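PDB 1JMX: amine Dehydrogenase from Pseudomonas putida, which probably oxidises primary amines as a quinohemoprotein that carries heme c, with this chain forming a beta-propeller subunit. Local coordinates for residues Asn77-Ser85 with Glu128-Lys139. Numbering follows the deposited sequence.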
ATOM      1  N   ASN B  77     -36.181 -11.176  -7.767  1.00 18.02           N
ATOM      2  CA  ASN B  77     -35.193 -10.764  -8.758  1.00 17.31           C
ATOM      3  C   ASN B  77     -35.906 -10.758 -10.118  1.00 17.16           C
ATOM      4  O   ASN B  77     -36.086 -11.799 -10.748  1.00 17.36           O
ATOM      5  CB  ASN B  77     -34.024 -11.753  -8.757  1.00 17.60           C
ATOM      6  CG  ASN B  77     -32.923 -11.371  -9.730  1.00 19.05           C
ATOM      7  OD1 ASN B  77     -32.878 -10.248 -10.240  1.00 20.58           O
ATOM      8  ND2 ASN B  77     -32.022 -12.305  -9.985  1.00 18.50           N
ATOM      9  N   THR B  78     -36.334  -9.574 -10.538  1.00 17.01           N
ATOM     10  CA  THR B  78     -37.072  -9.391 -11.786  1.00 17.16           C
ATOM     11  C   THR B  78     -36.242  -9.015 -13.014  1.00 18.04           C
ATOM     12  O   THR B  78     -36.728  -9.081 -14.148  1.00 19.15           O
ATOM     13  CB  THR B  78     -38.156  -8.308 -11.612  1.00 16.69           C
ATOM     14  OG1 THR B  78     -37.532  -7.071 -11.245  1.00 18.25           O
ATOM     15  CG2 THR B  78     -39.158  -8.713 -10.539  1.00 16.26           C
ATOM     16  N   PHE B  79     -35.005  -8.591 -12.796  1.00 16.46           N
ATOM     17  CA  PHE B  79     -34.154  -8.192 -13.901  1.00 14.41           C
ATOM     18  C   PHE B  79     -32.717  -8.537 -13.610  1.00 14.67           C
ATOM     19  O   PHE B  79     -32.274  -8.511 -12.466  1.00 15.25           O
ATOM     20  CB  PHE B  79     -34.278  -6.688 -14.140  1.00 13.09           C
ATOM     21  CG  PHE B  79     -33.348  -6.160 -15.190  1.00 13.02           C
ATOM     22  CD1 PHE B  79     -33.666  -6.268 -16.537  1.00 13.63           C
ATOM     23  CD2 PHE B  79     -32.154  -5.539 -14.831  1.00 14.52           C
ATOM     24  CE1 PHE B  79     -32.820  -5.766 -17.513  1.00 13.49           C
ATOM     25  CE2 PHE B  79     -31.295  -5.032 -15.801  1.00 13.48           C
ATOM     26  CZ  PHE B  79     -31.632  -5.147 -17.148  1.00 14.53           C
ATOM     27  N   HIS B  80     -31.998  -8.891 -14.661  1.00 13.97           N
ATOM     28  CA  HIS B  80     -30.597  -9.214 -14.534  1.00 13.69           C
ATOM     29  C   HIS B  80     -29.886  -8.989 -15.854  1.00 13.60           C
ATOM     30  O   HIS B  80     -30.270  -9.534 -16.888  1.00 14.51           O
ATOM     31  CB  HIS B  80     -30.386 -10.650 -14.063  1.00 12.71           C
ATOM     32  CG  HIS B  80     -28.954 -11.080 -14.116  1.00 14.98           C
ATOM     33  ND1 HIS B  80     -27.936 -10.323 -13.581  1.00 16.63           N
ATOM     34  CD2 HIS B  80     -28.358 -12.138 -14.716  1.00 16.91           C
ATOM     35  CE1 HIS B  80     -26.775 -10.892 -13.851  1.00 16.51           C
ATOM     36  NE2 HIS B  80     -27.003 -11.995 -14.539  1.00 17.66           N
ATOM     37  N   ALA B  81     -28.853  -8.161 -15.806  1.00 13.21           N
ATOM     38  CA  ALA B  81     -28.050  -7.846 -16.971  1.00 12.13           C
ATOM     39  C   ALA B  81     -26.594  -8.093 -16.634  1.00 11.89           C
ATOM     40  O   ALA B  81     -26.086  -7.592 -15.638  1.00 11.63           O
ATOM     41  CB  ALA B  81     -28.258  -6.394 -17.375  1.00 11.94           C
ATOM     42  N   ASN B  82     -25.950  -8.944 -17.414  1.00 12.05           N
ATOM     43  CA  ASN B  82     -24.547  -9.223 -17.206  1.00 11.82           C
ATOM     44  C   ASN B  82     -23.807  -8.267 -18.124  1.00 12.01           C
ATOM     45  O   ASN B  82     -24.212  -8.061 -19.269  1.00 12.68           O
ATOM     46  CB  ASN B  82     -24.226 -10.678 -17.549  1.00 11.98           C
ATOM     47  CG  ASN B  82     -22.743 -10.952 -17.578  1.00  9.29           C
ATOM     48  OD1 ASN B  82     -22.164 -11.133 -18.637  1.00 15.37           O
ATOM     49  ND2 ASN B  82     -22.118 -10.951 -16.419  1.00 12.91           N
ATOM     50  N   LEU B  83     -22.729  -7.680 -17.613  1.00 11.60           N
ATOM     51  CA  LEU B  83     -21.942  -6.718 -18.367  1.00  9.84           C
ATOM     52  C   LEU B  83     -20.815  -7.310 -19.218  1.00 10.28           C
ATOM     53  O   LEU B  83     -19.993  -6.576 -19.763  1.00 10.12           O
ATOM     54  CB  LEU B  83     -21.404  -5.643 -17.421  1.00 10.00           C
ATOM     55  CG  LEU B  83     -22.460  -4.963 -16.543  1.00 10.10           C
ATOM     56  CD1 LEU B  83     -21.802  -3.877 -15.713  1.00 11.92           C
ATOM     57  CD2 LEU B  83     -23.588  -4.380 -17.390  1.00 10.21           C
ATOM     58  N   SER B  84     -20.808  -8.629 -19.376  1.00 11.44           N
ATOM     59  CA  SER B  84     -19.784  -9.302 -20.177  1.00 11.80           C
ATOM     60  C   SER B  84     -20.408 -10.101 -21.312  1.00 13.08           C
ATOM     61  O   SER B  84     -20.193 -11.310 -21.409  1.00 14.83           O
ATOM     62  CB  SER B  84     -18.954 -10.242 -19.304  1.00 10.58           C
ATOM     63  OG  SER B  84     -18.316  -9.533 -18.274  1.00 12.84           O
ATOM     64  N   SER B  85     -21.157  -9.427 -22.177  1.00 13.38           N
ATOM     65  CA  SER B  85     -21.820 -10.091 -23.296  1.00 13.99           C
ATOM     66  C   SER B  85     -20.946 -10.266 -24.533  1.00 13.63           C
ATOM     67  O   SER B  85     -21.280 -11.056 -25.415  1.00 15.66           O
ATOM     68  CB  SER B  85     -23.112  -9.367 -23.663  1.00 13.82           C
ATOM     69  OG  SER B  85     -22.845  -8.032 -24.034  1.00 18.39           O
ATOM     70  N   GLU B 128     -23.860   0.401 -22.661  1.00 10.46           N
ATOM     71  CA  GLU B 128     -24.745  -0.669 -23.091  1.00 11.13           C
ATOM     72  C   GLU B 128     -26.123  -0.376 -22.521  1.00 11.15           C
ATOM     73  O   GLU B 128     -26.259  -0.051 -21.344  1.00 12.67           O
ATOM     74  CB  GLU B 128     -24.248  -2.024 -22.597  1.00 12.22           C
ATOM     75  CG  GLU B 128     -22.934  -2.446 -23.210  1.00 13.63           C
ATOM     76  CD  GLU B 128     -22.499  -3.827 -22.800  1.00 12.70           C
ATOM     77  OE1 GLU B 128     -22.970  -4.348 -21.773  1.00 14.33           O
ATOM     78  OE2 GLU B 128     -21.674  -4.396 -23.521  1.00 13.78           O
ATOM     79  N   VAL B 129     -27.132  -0.443 -23.380  1.00 11.90           N
ATOM     80  CA  VAL B 129     -28.504  -0.180 -22.989  1.00 11.24           C
ATOM     81  C   VAL B 129     -29.227  -1.507 -22.878  1.00 13.66           C
ATOM     82  O   VAL B 129     -29.090  -2.368 -23.739  1.00 15.08           O
ATOM     83  CB  VAL B 129     -29.228   0.688 -24.036  1.00 11.09           C
ATOM     84  CG1 VAL B 129     -30.583   1.113 -23.518  1.00 10.58           C
ATOM     85  CG2 VAL B 129     -28.385   1.901 -24.403  1.00 11.48           C
ATOM     86  N   PHE B 130     -29.978  -1.683 -21.804  1.00 13.64           N
ATOM     87  CA  PHE B 130     -30.723  -2.909 -21.592  1.00 13.67           C
ATOM     88  C   PHE B 130     -32.174  -2.530 -21.400  1.00 14.32           C
ATOM     89  O   PHE B 130     -32.487  -1.473 -20.854  1.00 14.05           O
ATOM     90  CB  PHE B 130     -30.236  -3.640 -20.338  1.00 12.02           C
ATOM     91  CG  PHE B 130     -28.775  -3.962 -20.355  1.00 12.15           C
ATOM     92  CD1 PHE B 130     -27.845  -3.064 -19.845  1.00 11.57           C
ATOM     93  CD2 PHE B 130     -28.322  -5.158 -20.895  1.00 12.59           C
ATOM     94  CE1 PHE B 130     -26.487  -3.354 -19.877  1.00 10.57           C
ATOM     95  CE2 PHE B 130     -26.962  -5.453 -20.929  1.00 12.05           C
ATOM     96  CZ  PHE B 130     -26.048  -4.549 -20.420  1.00 11.12           C
ATOM     97  N   SER B 131     -33.054  -3.366 -21.919  1.00 14.63           N
ATOM     98  CA  SER B 131     -34.470  -3.142 -21.759  1.00 15.71           C
ATOM     99  C   SER B 131     -34.828  -3.889 -20.483  1.00 15.50           C
ATOM    100  O   SER B 131     -34.455  -5.050 -20.314  1.00 15.40           O
ATOM    101  CB  SER B 131     -35.233  -3.709 -22.948  1.00 14.96           C
ATOM    102  OG  SER B 131     -36.621  -3.598 -22.733  1.00 19.63           O
ATOM    103  N   THR B 132     -35.507  -3.214 -19.565  1.00 17.22           N
ATOM    104  CA  THR B 132     -35.878  -3.835 -18.300  1.00 17.65           C
ATOM    105  C   THR B 132     -36.910  -4.951 -18.468  1.00 18.76           C
ATOM    106  O   THR B 132     -37.079  -5.797 -17.581  1.00 19.48           O
ATOM    107  CB  THR B 132     -36.398  -2.792 -17.308  1.00 17.60           C
ATOM    108  OG1 THR B 132     -37.505  -2.092 -17.885  1.00 16.76           O
ATOM    109  CG2 THR B 132     -35.301  -1.800 -16.972  1.00 16.42           C
ATOM    110  N   ALA B 133     -37.579  -4.959 -19.617  1.00 18.95           N
ATOM    111  CA  ALA B 133     -38.590  -5.968 -19.917  1.00 19.91           C
ATOM    112  C   ALA B 133     -37.970  -7.316 -20.271  1.00 19.83           C
ATOM    113  O   ALA B 133     -38.652  -8.338 -20.232  1.00 20.93           O
ATOM    114  CB  ALA B 133     -39.501  -5.489 -21.062  1.00 19.67           C
ATOM    115  N   ASP B 134     -36.674  -7.320 -20.586  1.00 19.45           N
ATOM    116  CA  ASP B 134     -35.973  -8.546 -20.960  1.00 19.02           C
ATOM    117  C   ASP B 134     -35.692  -9.570 -19.867  1.00 19.57           C
ATOM    118  O   ASP B 134     -35.120 -10.629 -20.138  1.00 20.61           O
ATOM    119  CB  ASP B 134     -34.707  -8.212 -21.746  1.00 19.52           C
ATOM    120  CG  ASP B 134     -35.016  -7.665 -23.131  1.00 19.44           C
ATOM    121  OD1 ASP B 134     -34.077  -7.247 -23.840  1.00 19.61           O
ATOM    122  OD2 ASP B 134     -36.212  -7.655 -23.514  1.00 23.32           O
ATOM    123  N   GLY B 135     -36.088  -9.255 -18.637  1.00 20.17           N
ATOM    124  CA  GLY B 135     -35.917 -10.181 -17.527  1.00 20.21           C
ATOM    125  C   GLY B 135     -34.527 -10.563 -17.040  1.00 20.56           C
ATOM    126  O   GLY B 135     -33.597  -9.754 -17.031  1.00 19.48           O
ATOM    127  N   LEU B 136     -34.394 -11.830 -16.653  1.00 21.36           N
ATOM    128  CA  LEU B 136     -33.152 -12.361 -16.107  1.00 22.23           C
ATOM    129  C   LEU B 136     -32.056 -12.745 -17.086  1.00 22.84           C
ATOM    130  O   LEU B 136     -31.027 -13.278 -16.665  1.00 24.13           O
ATOM    131  CB  LEU B 136     -33.436 -13.545 -15.176  1.00 22.56           C
ATOM    132  CG  LEU B 136     -34.277 -13.343 -13.905  1.00 23.50           C
ATOM    133  CD1 LEU B 136     -33.888 -12.052 -13.204  1.00 23.06           C
ATOM    134  CD2 LEU B 136     -35.749 -13.312 -14.249  1.00 26.31           C
ATOM    135  N   GLU B 137     -32.251 -12.469 -18.373  1.00 23.89           N
ATOM    136  CA  GLU B 137     -31.235 -12.806 -19.376  1.00 25.54           C
ATOM    137  C   GLU B 137     -31.032 -11.646 -20.345  1.00 24.13           C
ATOM    138  O   GLU B 137     -30.675 -11.850 -21.507  1.00 24.78           O
ATOM    139  CB  GLU B 137     -31.649 -14.056 -20.161  1.00 30.46           C
ATOM    140  CG  GLU B 137     -32.190 -15.227 -19.310  1.00 36.75           C
ATOM    141  CD  GLU B 137     -31.128 -16.238 -18.859  1.00 40.34           C
ATOM    142  OE1 GLU B 137     -29.910 -15.994 -19.056  1.00 43.31           O
ATOM    143  OE2 GLU B 137     -31.525 -17.296 -18.301  1.00 41.77           O
ATOM    144  N   ALA B 138     -31.232 -10.427 -19.841  1.00 22.14           N
ATOM    145  CA  ALA B 138     -31.104  -9.204 -20.633  1.00 19.66           C
ATOM    146  C   ALA B 138     -29.750  -9.014 -21.305  1.00 18.06           C
ATOM    147  O   ALA B 138     -28.699  -9.242 -20.707  1.00 17.33           O
ATOM    148  CB  ALA B 138     -31.438  -7.993 -19.778  1.00 19.01           C
ATOM    149  N   LYS B 139     -29.791  -8.587 -22.560  1.00 17.56           N
ATOM    150  CA  LYS B 139     -28.585  -8.357 -23.341  1.00 16.50           C
ATOM    151  C   LYS B 139     -28.660  -6.992 -24.009  1.00 14.47           C
ATOM    152  O   LYS B 139     -29.743  -6.425 -24.129  1.00 14.54           O
ATOM    153  CB  LYS B 139     -28.401  -9.486 -24.363  1.00 19.16           C
ATOM    154  CG  LYS B 139     -27.772 -10.744 -23.750  1.00 22.65           C
ATOM    155  CD  LYS B 139     -27.812 -11.927 -24.691  1.00 23.77           C
ATOM    156  CE  LYS B 139     -27.004 -13.093 -24.128  1.00 27.31           C
ATOM    157  NZ  LYS B 139     -25.513 -12.871 -24.179  1.00 28.66           N
TER
HETATM  158  O   HOH W   1     -27.820 -10.919 -18.768  1.00 17.15           O
HETATM  159  O   HOH W   2     -25.889  -9.183 -21.053  1.00 15.66           O
HETATM  160  O   HOH W   3     -22.869  -7.034 -21.428  1.00 17.31           O
HETATM  161  O   HOH W   4     -20.038  -6.217 -22.525  1.00 13.30           O
HETATM  162  O   HOH W   5     -24.304 -11.475 -26.351  1.00 23.52           O
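His80 meets the turn 132-138 through both ends of its peptide unit, held at N by a good bond and at O by a weak one. Its N donates to Gly135 O at 3.0 Å, the donor standing 43° out of the carbonyl plane and off the lone pairs, while its O takes a bent bond from Ala138 N. Gly135 O also receives a CA-H...O contact from Phe79. Beyond Ala138 direct pairing gives way to water. One water accepts from Asn82 N and sits 2.7 Å from Ala138 O; a second lies between that same carbonyl and Asn82 O. A third water, within hydrogen-bonding distance of Asn82 O and Ser85 OG, is 2.7 Å from Glu128 OE1, and a fourth joins Leu83 O to Glu128 OE2. The carboxylate thus meets residues 82-85 through solvent, while OE2 also has a salt bridge to Arg126. Asn82 OD1 accepts from Ser84 N two residues on, an Asx turn.

The arrangement is a junction between two blades of a beta-propeller: strand 76-82 is the outer edge of one four-stranded antiparallel sheet, strand 126-131 belongs to the next, and the turn after Ser131 reaches back to that edge strand. Between the sheets the packing is largely apolar, though Ser131 O comes to the edge of the Phe79 ring, 3.3 Å from CE1. Ala81 CB sits over the centre of the Phe130 ring, a CH-pi contact 3.8 Å from the centroid, and Leu83 CD2 touches CZ of that ring. A chi1 of 175° swings the Phe79 ring in between the 135-138 backbone and Phe130, presenting its edge to Phe130 CB and bringing CE1 to within 3.5 Å of Ala138 CB. On the outer side Leu136 lays CD1 against Asn77 O, and Leu136 O lies at the edge of the His80 imidazole, whose ring stacks with Tyr68 of strand 66-71.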